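Local atomic coordinates of chemotaxis protein cheA (Thermotoga maritima, PDB entry 1TQG), a protein that probably receives and passes on phosphoryl groups through its histidine phosphotransfer domain, as part of a histidine kinase that signals in bacterial chemotaxis. Residues A[40-43]-A[44-48]; A[63-66]-A[67-70]; A[70-73]-A[74-77]. All coordinates share one frame; numbering follows the deposited sequence. Where two conformers were deposited one is given.

Interaction 1. Residues A[40-43]-A[44-48]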
loop_
_atom_site.group_PDB
_atom_site.type_symbol
_atom_site.label_atom_id
_atom_site.label_comp_id
_atom_site.label_asym_id
_atom_site.label_seq_id
_atom_site.Cartn_x
_atom_site.Cartn_y
_atom_site.Cartn_z
ATOM N N GLU A 40 -7.252 7.885 -2.037
ATOM C CA GLU A 40 -6.011 7.694 -2.756
ATOM C C GLU A 40 -5.173 6.569 -2.177
ATOM O O GLU A 40 -4.578 5.755 -2.875
ATOM C CB GLU A 40 -5.139 8.936 -2.722
ATOM C CG GLU A 40 -5.522 10.086 -3.556
ATOM C CD GLU A 40 -4.560 11.260 -3.491
ATOM O OE1 GLU A 40 -3.386 11.280 -3.067
ATOM O OE2 GLU A 40 -5.111 12.269 -3.920
ATOM N N ALA A 41 -5.069 6.630 -0.860
ATOM C CA ALA A 41 -4.311 5.576 -0.197
ATOM C C ALA A 41 -4.974 4.226 -0.343
ATOM O O ALA A 41 -4.241 3.229 -0.631
ATOM C CB ALA A 41 -4.164 5.949 1.272
ATOM N N PHE A 42 -6.281 4.151 -0.145
ATOM C CA PHE A 42 -6.989 2.923 -0.385
ATOM C C PHE A 42 -6.698 2.338 -1.784
ATOM O O PHE A 42 -6.405 1.162 -1.918
ATOM C CB PHE A 42 -8.512 3.169 -0.145
ATOM C CG PHE A 42 -9.314 1.945 -0.575
ATOM C CD1 PHE A 42 -9.376 0.815 0.234
ATOM C CD2 PHE A 42 -9.928 1.936 -1.793
ATOM C CE1 PHE A 42 -10.008 -0.327 -0.204
ATOM C CE2 PHE A 42 -10.566 0.783 -2.241
ATOM C CZ PHE A 42 -10.593 -0.349 -1.435
ATOM N N ARG A 43 -6.782 3.192 -2.811
ATOM C CA ARG A 43 -6.651 2.752 -4.178
ATOM C C ARG A 43 -5.256 2.156 -4.473
ATOM O O ARG A 43 -5.116 1.145 -5.147
ATOM C CB ARG A 43 -6.887 3.847 -5.195
ATOM C CG ARG A 43 -8.337 4.310 -5.151
ATOM C CD ARG A 43 -8.608 5.222 -6.299
ATOM N NE ARG A 43 -8.116 6.565 -6.139
ATOM C CZ ARG A 43 -8.744 7.646 -5.653
ATOM N NH1 ARG A 43 -9.983 7.622 -5.171
ATOM N NH2 ARG A 43 -8.085 8.803 -5.629
ATOM N N ALA A 44 -4.239 2.829 -3.896
ATOM C CA ALA A 44 -2.870 2.316 -4.099
ATOM C C ALA A 44 -2.695 0.972 -3.428
ATOM O O ALA A 44 -2.118 0.062 -3.992
ATOM C CB ALA A 44 -1.892 3.358 -3.539
ATOM N N LEU A 45 -3.188 0.825 -2.185
ATOM C CA LEU A 45 -3.094 -0.455 -1.494
ATOM C C LEU A 45 -3.856 -1.529 -2.219
ATOM O O LEU A 45 -3.422 -2.695 -2.249
ATOM C CB LEU A 45 -3.576 -0.316 -0.044
ATOM C CG LEU A 45 -2.613 0.463 0.864
ATOM C CD1 LEU A 45 -3.382 0.945 2.091
ATOM C CD2 LEU A 45 -1.405 -0.349 1.193
ATOM N N HIS A 46 -5.024 -1.202 -2.746
ATOM C CA HIS A 46 -5.837 -2.175 -3.456
ATOM C C HIS A 46 -5.108 -2.609 -4.717
ATOM O O HIS A 46 -5.091 -3.809 -5.055
ATOM C CB HIS A 46 -7.207 -1.497 -3.757
ATOM C CG HIS A 46 -8.123 -2.484 -4.383
ATOM N ND1 HIS A 46 -8.638 -3.537 -3.696
ATOM C CD2 HIS A 46 -8.704 -2.520 -5.592
ATOM C CE1 HIS A 46 -9.424 -4.218 -4.425
ATOM N NE2 HIS A 46 -9.489 -3.674 -5.620
ATOM N N THR A 47 -4.468 -1.688 -5.434
ATOM C CA THR A 47 -3.704 -2.054 -6.628
ATOM C C THR A 47 -2.558 -2.993 -6.235
ATOM O O THR A 47 -2.280 -4.025 -6.871
ATOM C CB THR A 47 -3.127 -0.818 -7.371
ATOM O OG1 THR A 47 -4.217 -0.104 -7.968
ATOM C CG2 THR A 47 -2.209 -1.219 -8.500
ATOM N N LEU A 48 -1.829 -2.662 -5.160
ATOM C CA LEU A 48 -0.725 -3.552 -4.709
ATOM C C LEU A 48 -1.228 -4.927 -4.361
ATOM O O LEU A 48 -0.582 -5.915 -4.699
ATOM C CB LEU A 48 -0.016 -2.879 -3.547
ATOM C CG LEU A 48 0.858 -1.648 -3.844
ATOM C CD1 LEU A 48 1.172 -0.909 -2.559
ATOM C CD2 LEU A 48 2.102 -2.074 -4.598
#

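Interaction 2. Residues A[63-66]-A[67-70]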
loop_
_atom_site.group_PDB
_atom_site.type_symbol
_atom_site.label_atom_id
_atom_site.label_comp_id
_atom_site.label_asym_id
_atom_site.label_seq_id
_atom_site.Cartn_x
_atom_site.Cartn_y
_atom_site.Cartn_z
ATOM N N LEU A 63 -0.964 -8.883 3.571
ATOM C CA LEU A 63 -0.562 -7.646 4.224
ATOM C C LEU A 63 -1.251 -6.443 3.558
ATOM O O LEU A 63 -1.818 -5.561 4.222
ATOM C CB LEU A 63 0.929 -7.429 4.221
ATOM C CG LEU A 63 1.445 -6.101 4.732
ATOM C CD1 LEU A 63 1.045 -5.793 6.180
ATOM C CD2 LEU A 63 2.958 -6.026 4.630
ATOM N N CYS A 64 -1.188 -6.409 2.229
ATOM C CA CYS A 64 -1.904 -5.315 1.538
ATOM C C CYS A 64 -3.378 -5.319 1.815
ATOM O O CYS A 64 -3.962 -4.253 1.936
ATOM C CB CYS A 64 -1.685 -5.454 0.014
ATOM S SG CYS A 64 -0.007 -5.098 -0.556
ATOM N N HIS A 65 -3.973 -6.497 1.984
ATOM C CA HIS A 65 -5.372 -6.593 2.326
ATOM C C HIS A 65 -5.635 -6.070 3.732
ATOM O O HIS A 65 -6.614 -5.337 3.918
ATOM C CB HIS A 65 -5.847 -8.047 2.191
ATOM C CG HIS A 65 -7.366 -8.104 2.275
ATOM N ND1 HIS A 65 -8.267 -7.215 1.802
ATOM C CD2 HIS A 65 -8.073 -9.096 2.832
ATOM C CE1 HIS A 65 -9.516 -7.639 2.056
ATOM N NE2 HIS A 65 -9.393 -8.780 2.698
ATOM N N THR A 66 -4.847 -6.442 4.719
ATOM C CA THR A 66 -4.993 -5.918 6.079
ATOM C C THR A 66 -4.920 -4.412 6.063
ATOM O O THR A 66 -5.693 -3.694 6.725
ATOM C CB THR A 66 -3.929 -6.580 7.003
ATOM O OG1 THR A 66 -4.208 -7.951 7.097
ATOM C CG2 THR A 66 -3.918 -5.984 8.376
ATOM N N LEU A 67 -3.980 -3.850 5.300
ATOM C CA LEU A 67 -3.805 -2.402 5.274
ATOM C C LEU A 67 -4.922 -1.725 4.552
ATOM O O LEU A 67 -5.454 -0.692 4.965
ATOM C CB LEU A 67 -2.465 -2.074 4.590
ATOM C CG LEU A 67 -1.210 -2.549 5.315
ATOM C CD1 LEU A 67 -0.031 -2.386 4.351
ATOM C CD2 LEU A 67 -1.015 -1.852 6.625
ATOM N N GLU A 68 -5.361 -2.293 3.417
ATOM C CA GLU A 68 -6.476 -1.754 2.648
ATOM C C GLU A 68 -7.712 -1.758 3.571
ATOM O O GLU A 68 -8.499 -0.796 3.434
ATOM C CB GLU A 68 -6.682 -2.434 1.308
ATOM C CG GLU A 68 -7.702 -3.469 1.143
ATOM C CD GLU A 68 -7.728 -4.132 -0.218
ATOM O OE1 GLU A 68 -7.471 -3.478 -1.227
ATOM O OE2 GLU A 68 -8.096 -5.337 -0.259
ATOM N N ASN A 69 -7.905 -2.775 4.406
ATOM C CA ASN A 69 -9.054 -2.786 5.277
ATOM C C ASN A 69 -9.049 -1.625 6.211
ATOM O O ASN A 69 -10.143 -1.075 6.537
ATOM C CB ASN A 69 -9.074 -4.102 6.114
ATOM C CG ASN A 69 -9.491 -5.294 5.322
ATOM O OD1 ASN A 69 -10.036 -5.216 4.217
ATOM N ND2 ASN A 69 -9.186 -6.467 5.829
ATOM N N ILE A 70 -7.917 -1.174 6.734
ATOM C CA ILE A 70 -7.837 0.038 7.589
ATOM C C ILE A 70 -8.343 1.231 6.784
ATOM O O ILE A 70 -9.214 1.960 7.277
ATOM C CB ILE A 70 -6.436 0.223 8.092
ATOM C CG1 ILE A 70 -5.940 -0.953 8.948
ATOM C CG2 ILE A 70 -6.369 1.540 8.869
ATOM C CD1 ILE A 70 -4.439 -0.891 9.235
#

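Interaction 3. Residues A[70-73]-A[74-77]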
loop_
_atom_site.group_PDB
_atom_site.type_symbol
_atom_site.label_atom_id
_atom_site.label_comp_id
_atom_site.label_asym_id
_atom_site.label_seq_id
_atom_site.Cartn_x
_atom_site.Cartn_y
_atom_site.Cartn_z
ATOM N N ILE A 70 -7.917 -1.174 6.734
ATOM C CA ILE A 70 -7.837 0.038 7.589
ATOM C C ILE A 70 -8.343 1.231 6.784
ATOM O O ILE A 70 -9.214 1.960 7.277
ATOM C CB ILE A 70 -6.436 0.223 8.092
ATOM C CG1 ILE A 70 -5.940 -0.953 8.948
ATOM C CG2 ILE A 70 -6.369 1.540 8.869
ATOM C CD1 ILE A 70 -4.439 -0.891 9.235
ATOM N N LEU A 71 -7.804 1.439 5.573
ATOM C CA LEU A 71 -8.214 2.591 4.791
ATOM C C LEU A 71 -9.634 2.507 4.334
ATOM O O LEU A 71 -10.300 3.552 4.207
ATOM C CB LEU A 71 -7.285 2.856 3.581
ATOM C CG LEU A 71 -5.941 3.519 3.827
ATOM C CD1 LEU A 71 -6.107 4.997 4.234
ATOM C CD2 LEU A 71 -5.094 2.808 4.841
ATOM N N ASP A 72 -10.145 1.293 4.136
ATOM C CA ASP A 72 -11.537 1.116 3.748
ATOM C C ASP A 72 -12.475 1.471 4.875
ATOM O O ASP A 72 -13.498 2.139 4.686
ATOM C CB ASP A 72 -11.664 -0.336 3.303
ATOM C CG ASP A 72 -12.679 -0.561 2.208
ATOM O OD1 ASP A 72 -13.317 0.380 1.703
ATOM O OD2 ASP A 72 -12.810 -1.739 1.820
ATOM N N LYS A 73 -12.116 1.056 6.087
ATOM C CA LYS A 73 -12.892 1.509 7.275
ATOM C C LYS A 73 -12.872 3.027 7.342
ATOM O O LYS A 73 -13.900 3.670 7.570
ATOM C CB LYS A 73 -12.362 0.828 8.513
ATOM C CG LYS A 73 -12.690 -0.680 8.628
ATOM C CD LYS A 73 -12.065 -1.221 9.918
ATOM C CE LYS A 73 -12.407 -2.676 10.090
ATOM N NZ LYS A 73 -11.385 -3.409 10.888
ATOM N N ALA A 74 -11.710 3.634 7.109
ATOM C CA ALA A 74 -11.609 5.073 7.273
ATOM C C ALA A 74 -12.409 5.784 6.182
ATOM O O ALA A 74 -13.047 6.798 6.425
ATOM C CB ALA A 74 -10.150 5.462 7.224
ATOM N N ARG A 75 -12.415 5.249 4.928
ATOM C CA ARG A 75 -13.120 5.948 3.852
ATOM C C ARG A 75 -14.642 5.864 4.070
ATOM O O ARG A 75 -15.376 6.673 3.537
ATOM C CB ARG A 75 -12.611 5.489 2.479
ATOM C CG ARG A 75 -13.296 4.232 1.985
ATOM C CD ARG A 75 -12.629 3.808 0.698
ATOM N NE ARG A 75 -13.179 2.605 0.172
ATOM C CZ ARG A 75 -14.068 2.460 -0.828
ATOM N NH1 ARG A 75 -14.555 3.464 -1.494
ATOM N NH2 ARG A 75 -14.444 1.221 -1.179
ATOM N N ASN A 76 -15.167 4.881 4.808
ATOM C CA ASN A 76 -16.585 4.776 5.126
ATOM C C ASN A 76 -16.864 5.381 6.487
ATOM O O ASN A 76 -17.921 5.152 7.060
ATOM C CB ASN A 76 -16.975 3.293 5.137
ATOM C CG ASN A 76 -17.084 2.648 3.824
ATOM O OD1 ASN A 76 -16.191 2.045 3.175
ATOM N ND2 ASN A 76 -18.245 2.850 3.258
ATOM N N SER A 77 -15.932 6.145 7.057
ATOM C CA SER A 77 -16.048 6.847 8.327
ATOM C C SER A 77 -16.344 5.925 9.480
ATOM O O SER A 77 -16.897 6.317 10.487
ATOM C CB SER A 77 -17.133 7.952 8.239
ATOM O OG SER A 77 -16.719 8.973 7.370
#

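Interaction 1. Residues A[40-43]-A[44-48]
Phe42 and His46 sit one turn apart on helix 35-55 of the four-helix Hpt bundle, a helix packed tightly on one flank and loosely on the other. The tight flank faces inward. Leu45 leans back over the turn before it, its CG 3.5 Å from Ala41 O, because chi1 of -72° lays that carbon beside its own backbone N. Its amide binds the same carbonyl almost straight (171° at the hydrogen), and Leu21 and Leu71 from two other helices pack on the leucine.

On the outer flank the grip relaxes. Arg43 bends at chi3 and turns its guanidinium back to a salt bridge with Glu36; Glu40, only partly exposed, is instead tied to Thr24 of helix 3-30. His46 heads the sequence in which Hpt domains usually carry the phosphate-accepting histidine, and so is probably that residue here; its ND1 is hydrogen-bonded to Glu68 of helix 58-75. The Phe42 and His46 rings are nearly parallel, with planes 15° apart, yet slid so far that they scarcely overlap, their centroids 5.7 Å apart. The nearest side-chain approach is from the ring's far end, Phe42 CZ to His46 CB at 4.3 Å.

Interaction 2. Residues A[63-66]-A[67-70]
His65 is approached by two side chains of the following turn, one at its edge and one over a face, a compact example of how residues three and four places on in a helix can share a single ring. At the edge, ND1 of His65 gives a hydrogen bond to Glu68 OE2 at 2.8 Å, a His-carboxylate pair in which ring and carboxylate planes stand almost perpendicular, 88° apart. The exact place of OE2 is somewhat doubtful, since it lies too close to another atom of the model, so the length deserves caution. Over the face comes Asn69, whose ND2 sits above the ring centre, 3.9 Å from the plane, while Asn69 OD1 lies 3.3 Å from His65 CE1. With an alanine at Asn69, this face of the imidazole would probably lose its amide cover and the ring be freer to turn, Glu68 being its one remaining side-chain partner in the turn.

Further out, the carboxylate is itself positioned: Lys49 forms a salt bridge with OE2, subject to the same doubt about that atom, and His46 a hydrogen bond with OE1, so that Glu68 joins two histidines and a lysine and probably orients His46 as a second-shell residue. The other flank of the helix is apolar. Leu63, its CG turned away from the backbone N (chi1 173°), sets CD1 4.0 Å from Leu67 CD1, the two side chains crossing at a slant. Leu67 CG also rests 3.3 Å from Leu63 O.

These groups distribute helix 58-75 between its neighbours: Leu63 reaches Met95 and Met99 of helix 83-103 and Ile70 meets Leu85 and Ile89 there, whereas Cys64 and Leu67 lie against Leu48 and Leu45 of helix 35-55.

Interaction 3. Residues A[70-73]-A[74-77]
Ile70 O accepts the amide of Ala74 at 3.0 Å, an ordinary helical bond with which the final turn of helix 58-75 begins, and the residues that follow give a worked example of how such a helix is brought to an end. Leu71 next supplies its carbonyl to the N-H of Arg75, with 2.8 Å between Leu71 O and Arg75 N.

Asp72 adds a side-chain link. In the conformer described, one of two deposited, its OD1 forms a salt bridge with Arg75, 2.7 Å from NE and with a weak second bond from NH2, and the bridge may not hold in the other. The two side chains run alongside each other in the same direction, and the carboxylate and guanidinium planes are nearly parallel, 11° apart, but not in one plane. NE meets OD1 on the anti side, out of the carboxylate plane, and both NE and the weaker NH2 bond go to this one oxygen. Arg75 reaches it by placing CG between the backbone N and the carbonyl carbon, at a chi1 of 85°, and then running extended as far as NE. The carbonyl of Asp72 also takes the amide of Asn76, at 3.2 Å from Asp72 O to Asn76 N.

Lys73 completes the turn. Its carbonyl receives a weak second bond from the Asn76 amide and belongs to the Schellman motif that closes the helix: Glu78 N returns to Lys73 O, and Ser77, with positive phi, sends its N-H to Ala74 O.

Around this helix end, Ile70 and Leu71 pack on Ile89 of helix 83-103, and Ala74 touches Ile81 in the intervening loop. Towards helix 35-55, Arg75 lies on Ile38 and Asn39 and makes a cation-pi contact with Phe42, which also touches Asp72.

Interactions 2 and 3 are successive parts of helix 58-75, sharing Ile70, while interaction 1 belongs to helix 35-55, the helix before it. Interactions 1 and 2 lie nearer the chain's centre and join the two helices by a polar link, probably a hydrogen bond, amid apolar packing. The centre of interaction 3 lies about 14 Å from the centre of the chain; this contact is more exposed and meets interaction 1 through Phe42 and, deeper, through Leu71. Its chemistry is that of a helix end, a salt bridge and capping bonds, whereas interaction 2 relies on an imidazole shared between carboxylate and amide. Interaction 1 has little side-chain bonding of its own, and its polar ends pair with residues outside it.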